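Local structure of hypothetical protein (Bacteroides caccae, 4M8R) at residues P27-F38 / H73-Y83; V263-L273 / L322-M330. The protein is of unknown function but pairs an N-terminal Ig-like domain with a WD40-like domain of the beta-propeller class. One frame throughout, in Å; residues are numbered along the deposited sequence.

Contact 1: P27-F38 / H73-Y83; sequences PGDIVHIYGDGF and HSNGMSIRMPY. With PO4 (phosphate ion), chain F.
Strands 30-36 and 76-80 run antiparallel, their axes 4.6 Å apart at the closest point and their directions 153° apart, as neighbouring strands in the sheet of the Ig-like domain. Paired backbone bonds join Val31 to Ile79 and Ile33 to Met77. Beyond the strands the zipper continues, with Met81 N bonded to Asp29 O and Gly28 N to Met81 O.

Side chains alternate between two faces. On the one carrying Val31, Ile33, Met77 and Ile79, Val31 CG2 rests 3.6 Å from CG of Met81, a selenomethionine, and the CD1 methyls of Ile33 and Ile79 meet. Met77, also selenomethionine, runs alongside Ile33 and brings SE obliquely to the Phe38 ring, 3.7 Å from Phe38 CD1, a Met-aromatic contact. Phe46 and Leu103 on strands 43-50 and 99-108 cover this hydrophobic face.

On the other face, His32 and Ser78 hold a phosphate ion, probably from the crystallisation liquor. His32 NE2 donates to O2 of the phosphate at 2.7 Å, while Ser78 OG bonds its O4. A chi1 of -58° sets His32 CG beside the backbone N and leaves NE2 pointing to the phosphate; ND1 bonds Glu20 OE2, so the ring is held at both nitrogens. Next along, the Ile30 CD1 methyl sits over one face of the Arg80 guanidinium, whose NH1 makes a weak bond to Gly28 O.

At the far end, Pro27 packs on Tyr83 by a CH-pi contact, its CB lying over the ring face 3.8 Å from the centroid.

Contact 2: V263-L273 / L322-M330; sequences VFMQGNEIILL and LYQKKVGYM
Leu322 opens the run by laying its CD1 methyl against Gln266 CG at 3.8 Å, the two side chains crossing at about a right angle at a type II beta turn, Met265 to Asn268. The carbonyl of Tyr323 reaches the same turn through a water that accepts from Gly267 N. Past Gln324, Lys325 N donates to Gln266 OE1 at 2.9 Å, in the carbonyl plane and on a lone pair; Glu54 N of a second subunit bonds the same oxygen.

The Lys325 side chain starts between its backbone N and carbonyl carbon (chi1 46°) and rises beside the turn. Its NZ bonds Asn268 OD1 at 3.0 Å and, from above the carbonyl plane, Phe264 O at 2.7 Å; a weaker bond goes to Met265 O, and Gly202 O is a further acceptor. With Lys325 cut back to an alanine, Phe264 O and Asn268 OD1 would probably lose their shared charged donor and a gap would open beside the turn.

Val327 then wedges its methyls among Val263, Met265 and Leu272, with CG2 3.7 Å from Met265 CG. Finally, the Tyr329 ring takes Leu272 CD2 over one face while its OH donates to Leu273 O at 2.8 Å. The contact thus joins neighbouring sheets of the propeller-like domain through side chains: largely apolar along the strands, and at the turn a buried ammonium whose charge is probably offset by the dipoles of the neutral carbonyls around it.

In the fold
Contact 1 and contact 2 belong to different parts of the chain, the first to the Ig-like domain and the second to the WD40-like domain. Their centres lie 46 Å apart on opposite sides of the chain's centre, and their nearest atoms stay about 25 Å from each other. Contact 1 pairs strands within one sheet, whereas contact 2 brings two separate sheets together. No other chain of the assembly touches the segments of contact 1, but contact 2 meets three further subunits; the ring of Phe57 of the third meets that of Phe264, their planes about 20° apart. A 1,2-ethanediol about 4 Å from the Val263 side chain, like the phosphate at contact 1, probably comes from the crystallisation liquor, and neither marks a known site.

Contact 1: P27-F38 / H73-Y83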
# COMPACT_ATOMS: atom_id res chain seq x y z
N PRO A 27 16.08 -17.48 -19.57
CA PRO A 27 16.47 -17.76 -18.21
C PRO A 27 17.00 -19.18 -18.07
O PRO A 27 16.38 -20.12 -18.57
CB PRO A 27 15.17 -17.60 -17.43
CG PRO A 27 14.41 -16.59 -18.20
CD PRO A 27 14.76 -16.82 -19.64
N GLY A 28 18.15 -19.34 -17.41
CA GLY A 28 18.80 -20.65 -17.27
C GLY A 28 19.90 -20.91 -18.29
O GLY A 28 20.72 -21.80 -18.08
N ASP A 29 19.89 -20.17 -19.40
CA ASP A 29 20.92 -20.30 -20.44
C ASP A 29 22.27 -19.82 -19.94
O ASP A 29 22.35 -19.00 -19.02
CB ASP A 29 20.57 -19.46 -21.68
CG ASP A 29 19.53 -20.11 -22.57
OD1 ASP A 29 19.11 -21.26 -22.28
OD2 ASP A 29 19.16 -19.48 -23.59
N ILE A 30 23.32 -20.32 -20.58
CA ILE A 30 24.67 -19.85 -20.37
C ILE A 30 25.01 -18.79 -21.42
O ILE A 30 24.87 -19.03 -22.61
CB ILE A 30 25.69 -20.99 -20.52
CG1 ILE A 30 25.43 -22.11 -19.50
CG2 ILE A 30 27.11 -20.47 -20.38
CD1 ILE A 30 25.56 -21.66 -18.06
N VAL A 31 25.44 -17.62 -20.96
CA VAL A 31 25.94 -16.57 -21.84
C VAL A 31 27.45 -16.46 -21.69
O VAL A 31 27.98 -16.58 -20.58
CB VAL A 31 25.26 -15.23 -21.51
CG1 VAL A 31 26.04 -14.04 -22.07
CG2 VAL A 31 23.84 -15.23 -22.06
N HIS A 32 28.15 -16.24 -22.80
CA HIS A 32 29.61 -16.25 -22.82
C HIS A 32 30.17 -14.86 -23.01
O HIS A 32 29.70 -14.09 -23.84
CB HIS A 32 30.11 -17.13 -23.95
CG HIS A 32 29.62 -18.54 -23.85
ND1 HIS A 32 28.41 -18.93 -24.38
CD2 HIS A 32 30.15 -19.63 -23.26
CE1 HIS A 32 28.22 -20.22 -24.13
NE2 HIS A 32 29.27 -20.67 -23.46
N ILE A 33 31.20 -14.56 -22.22
CA ILE A 33 31.90 -13.30 -22.27
C ILE A 33 33.33 -13.57 -22.69
O ILE A 33 33.93 -14.52 -22.22
CB ILE A 33 31.90 -12.64 -20.89
CG1 ILE A 33 30.50 -12.12 -20.56
CG2 ILE A 33 32.90 -11.49 -20.83
CD1 ILE A 33 30.31 -11.82 -19.09
N TYR A 34 33.86 -12.72 -23.56
CA TYR A 34 35.23 -12.88 -24.05
C TYR A 34 36.01 -11.57 -23.93
O TYR A 34 35.42 -10.51 -23.74
CB TYR A 34 35.24 -13.37 -25.50
CG TYR A 34 34.56 -12.45 -26.48
CD1 TYR A 34 35.26 -11.43 -27.11
CD2 TYR A 34 33.21 -12.60 -26.79
CE1 TYR A 34 34.64 -10.59 -28.02
CE2 TYR A 34 32.58 -11.77 -27.69
CZ TYR A 34 33.30 -10.76 -28.31
OH TYR A 34 32.67 -9.94 -29.21
N GLY A 35 37.33 -11.68 -24.03
CA GLY A 35 38.22 -10.52 -23.96
C GLY A 35 39.58 -10.89 -23.41
O GLY A 35 39.80 -12.01 -22.98
N ASP A 36 40.51 -9.93 -23.44
CA ASP A 36 41.86 -10.12 -22.90
C ASP A 36 42.03 -9.26 -21.66
O ASP A 36 41.67 -8.08 -21.67
CB ASP A 36 42.91 -9.73 -23.95
CG ASP A 36 42.78 -10.54 -25.24
OD1 ASP A 36 42.43 -11.74 -25.17
OD2 ASP A 36 43.04 -9.97 -26.32
N GLY A 37 42.55 -9.85 -20.59
CA GLY A 37 42.87 -9.11 -19.37
C GLY A 37 41.96 -9.34 -18.17
O GLY A 37 41.99 -8.57 -17.22
N PHE A 38 41.17 -10.41 -18.19
CA PHE A 38 40.37 -10.76 -17.02
C PHE A 38 41.27 -11.14 -15.85
O PHE A 38 42.41 -11.57 -16.04
CB PHE A 38 39.40 -11.90 -17.34
CG PHE A 38 38.32 -11.51 -18.29
CD1 PHE A 38 37.15 -10.90 -17.83
CD2 PHE A 38 38.46 -11.72 -19.65
CE1 PHE A 38 36.15 -10.54 -18.72
CE2 PHE A 38 37.46 -11.36 -20.54
CZ PHE A 38 36.31 -10.77 -20.07
N HIS A 73 38.06 -18.12 -17.06
CA HIS A 73 39.44 -18.16 -17.57
C HIS A 73 39.97 -16.74 -17.74
O HIS A 73 39.26 -15.76 -17.47
CB HIS A 73 39.57 -18.90 -18.92
CG HIS A 73 38.34 -19.66 -19.34
ND1 HIS A 73 37.51 -19.25 -20.37
CD2 HIS A 73 37.83 -20.82 -18.88
CE1 HIS A 73 36.53 -20.12 -20.51
NE2 HIS A 73 36.69 -21.08 -19.62
N SER A 74 41.20 -16.62 -18.22
CA SER A 74 41.83 -15.32 -18.47
C SER A 74 41.34 -14.70 -19.78
O SER A 74 41.46 -13.48 -19.95
CB SER A 74 43.35 -15.47 -18.52
OG SER A 74 43.72 -16.38 -19.54
N ASN A 75 40.80 -15.53 -20.68
CA ASN A 75 40.29 -15.05 -21.97
C ASN A 75 38.76 -14.87 -22.00
O ASN A 75 38.21 -14.40 -22.99
CB ASN A 75 40.74 -15.96 -23.12
CG ASN A 75 40.50 -17.43 -22.85
OD1 ASN A 75 39.51 -17.81 -22.24
ND2 ASN A 75 41.42 -18.26 -23.32
N GLY A 76 38.09 -15.23 -20.91
CA GLY A 76 36.64 -15.05 -20.83
C GLY A 76 35.96 -15.82 -19.71
O GLY A 76 36.61 -16.44 -18.89
N MSE A 77 34.63 -15.76 -19.68
CA MSE A 77 33.85 -16.38 -18.61
C MSE A 77 32.47 -16.75 -19.07
O MSE A 77 31.95 -16.16 -20.01
CB MSE A 77 33.79 -15.46 -17.39
CG MSE A 77 33.82 -13.96 -17.70
SE MSE A 77 34.58 -12.97 -16.16
CE MSE A 77 33.71 -13.95 -14.71
N SER A 78 31.88 -17.74 -18.42
CA SER A 78 30.50 -18.16 -18.67
C SER A 78 29.63 -17.72 -17.50
O SER A 78 29.99 -17.93 -16.34
CB SER A 78 30.42 -19.68 -18.81
OG SER A 78 31.30 -20.16 -19.80
N ILE A 79 28.49 -17.10 -17.81
CA ILE A 79 27.54 -16.69 -16.77
C ILE A 79 26.17 -17.28 -17.03
O ILE A 79 25.85 -17.62 -18.16
CB ILE A 79 27.43 -15.15 -16.67
CG1 ILE A 79 26.80 -14.56 -17.93
CG2 ILE A 79 28.81 -14.56 -16.43
CD1 ILE A 79 26.73 -13.05 -17.93
N ARG A 80 25.38 -17.43 -15.97
CA ARG A 80 24.03 -17.98 -16.09
C ARG A 80 23.01 -16.85 -16.06
O ARG A 80 23.13 -15.96 -15.24
CB ARG A 80 23.75 -18.99 -14.97
CG ARG A 80 22.57 -19.90 -15.28
CD ARG A 80 22.45 -21.04 -14.28
NE ARG A 80 23.52 -22.03 -14.41
CZ ARG A 80 23.60 -22.97 -15.36
NH1 ARG A 80 22.66 -23.08 -16.30
NH2 ARG A 80 24.63 -23.82 -15.38
N MSE A 81 22.03 -16.90 -16.95
CA MSE A 81 20.97 -15.89 -16.99
C MSE A 81 19.94 -16.27 -15.95
O MSE A 81 19.54 -17.43 -15.86
CB MSE A 81 20.34 -15.80 -18.37
CG MSE A 81 21.34 -15.46 -19.49
SE MSE A 81 22.34 -13.81 -19.12
CE MSE A 81 20.84 -12.54 -19.08
N PRO A 82 19.49 -15.29 -15.15
CA PRO A 82 18.58 -15.58 -14.04
C PRO A 82 17.10 -15.71 -14.40
O PRO A 82 16.64 -15.16 -15.41
CB PRO A 82 18.76 -14.36 -13.14
CG PRO A 82 19.09 -13.25 -14.07
CD PRO A 82 19.92 -13.88 -15.15
N TYR A 83 16.38 -16.43 -13.55
CA TYR A 83 14.92 -16.49 -13.57
C TYR A 83 14.35 -15.34 -12.75
O TYR A 83 15.10 -14.57 -12.16
CB TYR A 83 14.44 -17.82 -12.99
CG TYR A 83 14.73 -19.02 -13.86
CD1 TYR A 83 15.95 -19.68 -13.78
CD2 TYR A 83 13.78 -19.50 -14.75
CE1 TYR A 83 16.23 -20.78 -14.59
CE2 TYR A 83 14.04 -20.60 -15.55
CZ TYR A 83 15.26 -21.24 -15.46
OH TYR A 83 15.51 -22.33 -16.27
P PO4 F . 30.14 -23.61 -21.57
O1 PO4 F . 31.17 -23.64 -22.67
O2 PO4 F . 28.87 -22.96 -22.07
O3 PO4 F . 29.80 -25.01 -21.13
O4 PO4 F . 30.70 -22.82 -20.40

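Contact 2: V263-L273 / L322-M330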
# COMPACT_ATOMS: atom_id res chain seq x y z
N VAL A 263 4.98 -23.21 14.67
CA VAL A 263 4.01 -22.22 14.23
C VAL A 263 3.99 -21.03 15.19
O VAL A 263 3.90 -21.21 16.39
CB VAL A 263 2.60 -22.84 14.15
CG1 VAL A 263 1.54 -21.77 13.99
CG2 VAL A 263 2.54 -23.83 13.00
N PHE A 264 4.09 -19.84 14.63
CA PHE A 264 3.94 -18.61 15.40
C PHE A 264 2.49 -18.39 15.77
O PHE A 264 1.62 -18.42 14.90
CB PHE A 264 4.40 -17.38 14.60
CG PHE A 264 5.88 -17.15 14.60
CD1 PHE A 264 6.53 -16.69 15.73
CD2 PHE A 264 6.63 -17.35 13.44
CE1 PHE A 264 7.90 -16.46 15.73
CE2 PHE A 264 8.00 -17.12 13.43
CZ PHE A 264 8.63 -16.68 14.58
N MSE A 265 2.23 -18.15 17.04
CA MSE A 265 0.92 -17.65 17.46
C MSE A 265 0.76 -16.24 16.96
O MSE A 265 1.74 -15.61 16.56
CB MSE A 265 0.88 -17.70 18.98
CG MSE A 265 -0.55 -17.61 19.49
SE MSE A 265 -0.54 -18.04 21.40
CE MSE A 265 0.37 -19.79 21.40
N GLN A 266 -0.47 -15.73 16.96
CA GLN A 266 -0.71 -14.35 16.54
C GLN A 266 0.09 -13.41 17.45
O GLN A 266 0.15 -13.62 18.67
CB GLN A 266 -2.20 -13.99 16.56
CG GLN A 266 -2.52 -12.64 15.90
CD GLN A 266 -4.01 -12.29 15.93
OE1 GLN A 266 -4.79 -12.78 15.12
NE2 GLN A 266 -4.40 -11.43 16.87
N GLY A 267 0.73 -12.41 16.85
CA GLY A 267 1.65 -11.53 17.56
C GLY A 267 3.10 -11.96 17.43
O GLY A 267 4.01 -11.17 17.70
N ASN A 268 3.32 -13.22 17.04
CA ASN A 268 4.65 -13.77 16.77
C ASN A 268 5.61 -13.76 17.96
O ASN A 268 6.81 -13.61 17.79
CB ASN A 268 5.29 -13.05 15.56
CG ASN A 268 4.49 -13.25 14.28
OD1 ASN A 268 3.56 -14.06 14.22
ND2 ASN A 268 4.85 -12.51 13.24
N GLU A 269 5.07 -13.93 19.16
CA GLU A 269 5.88 -13.99 20.38
C GLU A 269 6.03 -15.41 20.91
O GLU A 269 7.08 -15.77 21.43
CB GLU A 269 5.28 -13.08 21.45
CG GLU A 269 5.34 -11.60 21.09
CD GLU A 269 4.65 -10.70 22.09
OE1 GLU A 269 4.49 -11.09 23.27
OE2 GLU A 269 4.25 -9.58 21.70
N ILE A 270 4.97 -16.21 20.77
CA ILE A 270 4.97 -17.60 21.20
C ILE A 270 4.99 -18.53 19.99
O ILE A 270 4.27 -18.30 19.01
CB ILE A 270 3.73 -17.92 22.06
CG1 ILE A 270 3.54 -16.88 23.18
CG2 ILE A 270 3.82 -19.32 22.65
CD1 ILE A 270 4.64 -16.86 24.22
N ILE A 271 5.80 -19.59 20.07
CA ILE A 271 5.93 -20.57 19.00
C ILE A 271 5.52 -21.95 19.50
O ILE A 271 5.95 -22.38 20.56
CB ILE A 271 7.37 -20.63 18.46
CG1 ILE A 271 7.72 -19.33 17.73
CG2 ILE A 271 7.55 -21.82 17.53
CD1 ILE A 271 9.20 -19.11 17.47
N LEU A 272 4.71 -22.64 18.71
CA LEU A 272 4.26 -23.99 19.04
C LEU A 272 5.15 -25.03 18.38
O LEU A 272 5.36 -25.00 17.17
CB LEU A 272 2.81 -24.22 18.58
CG LEU A 272 1.68 -23.52 19.34
CD1 LEU A 272 1.79 -22.00 19.23
CD2 LEU A 272 0.34 -23.99 18.81
N LEU A 273 5.68 -25.95 19.18
CA LEU A 273 6.47 -27.06 18.67
C LEU A 273 5.92 -28.37 19.20
O LEU A 273 5.13 -28.39 20.15
CB LEU A 273 7.93 -26.93 19.11
CG LEU A 273 8.63 -25.60 18.85
CD1 LEU A 273 9.91 -25.49 19.67
CD2 LEU A 273 8.92 -25.45 17.37
N LEU A 322 0.32 -6.76 11.08
CA LEU A 322 -0.12 -7.82 12.01
C LEU A 322 -0.95 -8.91 11.33
O LEU A 322 -2.11 -8.69 10.96
CB LEU A 322 -0.89 -7.21 13.19
CG LEU A 322 -0.97 -8.01 14.50
CD1 LEU A 322 -1.77 -9.30 14.35
CD2 LEU A 322 0.42 -8.32 15.06
N TYR A 323 -0.36 -10.09 11.19
CA TYR A 323 -0.99 -11.22 10.52
C TYR A 323 -1.94 -11.94 11.48
O TYR A 323 -1.51 -12.47 12.50
CB TYR A 323 0.09 -12.18 10.02
CG TYR A 323 -0.39 -13.31 9.15
CD1 TYR A 323 -1.32 -13.09 8.14
CD2 TYR A 323 0.11 -14.60 9.30
CE1 TYR A 323 -1.76 -14.13 7.33
CE2 TYR A 323 -0.32 -15.64 8.49
CZ TYR A 323 -1.26 -15.40 7.51
OH TYR A 323 -1.70 -16.42 6.68
N GLN A 324 -3.23 -11.95 11.14
CA GLN A 324 -4.27 -12.47 12.02
C GLN A 324 -4.52 -13.96 11.81
O GLN A 324 -4.65 -14.42 10.68
CB GLN A 324 -5.57 -11.68 11.84
CG GLN A 324 -5.49 -10.30 12.49
CD GLN A 324 -6.38 -9.27 11.83
OE1 GLN A 324 -7.17 -8.59 12.49
NE2 GLN A 324 -6.23 -9.11 10.52
N LYS A 325 -4.58 -14.71 12.91
CA LYS A 325 -4.65 -16.17 12.82
C LYS A 325 -5.10 -16.86 14.11
O LYS A 325 -5.04 -16.30 15.19
CB LYS A 325 -3.29 -16.73 12.39
CG LYS A 325 -2.12 -16.14 13.13
CD LYS A 325 -0.77 -16.48 12.52
CE LYS A 325 0.27 -15.46 12.96
NZ LYS A 325 1.49 -16.10 13.50
N LYS A 326 -5.59 -18.09 13.93
CA LYS A 326 -5.89 -18.99 15.03
C LYS A 326 -4.93 -20.16 14.91
O LYS A 326 -4.79 -20.73 13.84
CB LYS A 326 -7.33 -19.48 14.94
CG LYS A 326 -8.37 -18.39 15.14
CD LYS A 326 -9.71 -18.76 14.53
CE LYS A 326 -10.69 -17.59 14.57
NZ LYS A 326 -11.18 -17.29 15.94
N VAL A 327 -4.24 -20.49 16.00
CA VAL A 327 -3.26 -21.57 15.98
C VAL A 327 -3.59 -22.64 17.00
O VAL A 327 -4.29 -22.39 17.98
CB VAL A 327 -1.83 -21.06 16.23
CG1 VAL A 327 -1.54 -19.85 15.34
CG2 VAL A 327 -1.61 -20.72 17.69
N GLY A 328 -3.06 -23.83 16.77
CA GLY A 328 -3.26 -24.93 17.69
C GLY A 328 -2.46 -26.16 17.35
O GLY A 328 -1.52 -26.11 16.56
N TYR A 329 -2.86 -27.26 17.98
CA TYR A 329 -2.21 -28.55 17.84
C TYR A 329 -3.20 -29.59 17.34
O TYR A 329 -4.32 -29.68 17.85
CB TYR A 329 -1.69 -29.00 19.20
CG TYR A 329 -0.41 -28.34 19.67
CD1 TYR A 329 0.81 -28.61 19.06
CD2 TYR A 329 -0.40 -27.49 20.78
CE1 TYR A 329 1.99 -28.04 19.50
CE2 TYR A 329 0.77 -26.91 21.23
CZ TYR A 329 1.96 -27.19 20.59
OH TYR A 329 3.14 -26.62 21.04
N MSE A 330 -2.79 -30.37 16.34
CA MSE A 330 -3.50 -31.59 15.97
C MSE A 330 -2.97 -32.65 16.89
O MSE A 330 -1.77 -32.90 16.92
CB MSE A 330 -3.23 -31.98 14.51
CG MSE A 330 -4.15 -33.10 14.01
SE MSE A 330 -3.69 -34.89 14.74
CE MSE A 330 -1.79 -35.03 14.23
O HOH W 1 0.73 -12.42 14.09